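Local structure of BmrU protein (Bacillus anthracis, 3T5P) at residues A[263-268]-A[289-294]. The protein is a putative diacylglycerol kinase, which would probably transfer a phosphate group from a nucleotide to the hydroxyl of a lipid substrate. Sequence-based numbering, arbitrary orientation.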
# COMPACT_ATOMS: atom_id res chain seq x y z
N ALA A 263 -37.14 10.99 14.73
CA ALA A 263 -37.37 9.91 13.77
C ALA A 263 -36.08 9.32 13.23
O ALA A 263 -35.04 10.00 13.18
CB ALA A 263 -38.23 10.40 12.63
N LYS A 264 -36.16 8.04 12.85
CA LYS A 264 -35.02 7.27 12.31
C LYS A 264 -35.00 7.27 10.78
O LYS A 264 -33.94 7.36 10.17
CB LYS A 264 -35.05 5.82 12.81
CG LYS A 264 -35.08 5.67 14.32
CD LYS A 264 -34.55 4.30 14.81
CE LYS A 264 -34.68 4.14 16.34
NZ LYS A 264 -33.74 3.12 16.90
N SER A 265 -36.17 7.17 10.18
CA SER A 265 -36.29 7.02 8.73
C SER A 265 -37.28 8.05 8.18
O SER A 265 -38.46 8.02 8.49
CB SER A 265 -36.75 5.58 8.38
OG SER A 265 -36.68 5.33 6.98
N ILE A 266 -36.76 8.96 7.38
CA ILE A 266 -37.48 10.18 7.02
C ILE A 266 -37.45 10.38 5.53
O ILE A 266 -36.41 10.19 4.90
CB ILE A 266 -36.84 11.44 7.69
CG1 ILE A 266 -36.62 11.22 9.18
CG2 ILE A 266 -37.72 12.67 7.49
CD1 ILE A 266 -35.87 12.35 9.86
N HIS A 267 -38.58 10.78 4.97
CA HIS A 267 -38.67 11.17 3.55
C HIS A 267 -39.29 12.54 3.40
O HIS A 267 -40.41 12.78 3.88
CB HIS A 267 -39.49 10.16 2.74
CG HIS A 267 -39.27 10.28 1.27
ND1 HIS A 267 -38.08 9.92 0.66
CD2 HIS A 267 -40.07 10.74 0.28
CE1 HIS A 267 -38.17 10.14 -0.64
NE2 HIS A 267 -39.36 10.64 -0.90
N ILE A 268 -38.58 13.45 2.74
CA ILE A 268 -39.01 14.84 2.63
C ILE A 268 -39.25 15.25 1.17
O ILE A 268 -38.36 15.17 0.32
CB ILE A 268 -38.02 15.81 3.28
CG1 ILE A 268 -37.88 15.49 4.78
CG2 ILE A 268 -38.48 17.26 3.09
CD1 ILE A 268 -36.95 16.43 5.53
N GLN A 289 -34.67 10.92 0.82
CA GLN A 289 -34.73 9.87 1.81
C GLN A 289 -33.59 10.17 2.77
O GLN A 289 -32.43 10.22 2.36
CB GLN A 289 -34.60 8.48 1.18
CG GLN A 289 -34.67 7.30 2.16
CD GLN A 289 -35.96 7.27 2.99
OE1 GLN A 289 -36.99 7.77 2.55
NE2 GLN A 289 -35.89 6.69 4.19
N ILE A 290 -33.92 10.40 4.03
CA ILE A 290 -32.93 10.57 5.08
C ILE A 290 -32.99 9.38 6.05
O ILE A 290 -34.07 8.95 6.48
CB ILE A 290 -33.12 11.89 5.86
CG1 ILE A 290 -33.19 13.08 4.90
CG2 ILE A 290 -31.97 12.09 6.83
CD1 ILE A 290 -33.40 14.42 5.57
N GLU A 291 -31.81 8.89 6.40
CA GLU A 291 -31.70 7.64 7.14
C GLU A 291 -30.69 7.76 8.26
O GLU A 291 -29.61 8.31 8.03
CB GLU A 291 -31.27 6.54 6.17
CG GLU A 291 -31.76 5.18 6.53
CD GLU A 291 -33.26 5.06 6.42
OE1 GLU A 291 -33.90 4.69 7.42
OE2 GLU A 291 -33.81 5.36 5.34
N LEU A 292 -31.03 7.27 9.47
CA LEU A 292 -30.06 7.34 10.54
C LEU A 292 -29.28 6.04 10.64
O LEU A 292 -29.84 4.97 10.76
CB LEU A 292 -30.65 7.69 11.90
CG LEU A 292 -29.48 8.13 12.81
CD1 LEU A 292 -29.09 9.57 12.53
CD2 LEU A 292 -29.76 7.92 14.24
N LEU A 293 -27.96 6.18 10.60
CA LEU A 293 -27.05 5.05 10.79
C LEU A 293 -26.44 5.17 12.18
O LEU A 293 -25.56 5.98 12.42
CB LEU A 293 -25.97 5.06 9.71
CG LEU A 293 -26.48 5.11 8.25
CD1 LEU A 293 -25.33 5.33 7.31
CD2 LEU A 293 -27.25 3.85 7.87
N GLN A 294 -26.93 4.34 13.09
CA GLN A 294 -26.57 4.42 14.49
C GLN A 294 -25.13 4.00 14.71
O GLN A 294 -24.72 2.92 14.27
CB GLN A 294 -27.48 3.52 15.32
CG GLN A 294 -27.20 3.56 16.83
CD GLN A 294 -28.33 2.96 17.66
OE1 GLN A 294 -29.06 2.08 17.19
NE2 GLN A 294 -28.47 3.43 18.91
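Gln-289 lies against His-267 and reaches along the sheet face toward Ser-265. Its CB sits in the plane of the His-267 ring, at the ring's edge, 3.8 Å from ND1. CG leaves anti to the backbone N (chi1 -179°), and a bend at chi2 (57°) folds the amide back over the neighbouring strand, where CD comes 3.5 Å from Ile-266 O. OE1 then accepts a weak bond from His-267 ND1 at 3.1 Å. NE2, the other end of the amide, gives a nearly straight bond to Glu-291 OE2 (2.7 Å) and a weak one to Ser-265 OG. That hydroxyl donates to the syn lone pair of Glu-291 OE1 (2.9 Å), closing a small polar ring; with NE2 on Glu-291 and OE1 toward His-267, these bonds favour this orientation of the amide. His-267 NE2 is hydrogen-bonded to NE2 of His-267 of the second subunit, so this face is part of the subunit interface. On the other face, Ile-268 CD1 and Ile-290 CD1 pack 4.1 Å apart, with Val-205 touching both side chains. Reciprocal backbone bonds between Ile-266 and Ile-290 join the strands as neighbours in the antiparallel sheet of a YegS-type, NAD kinase-like C-terminal beta sandwich.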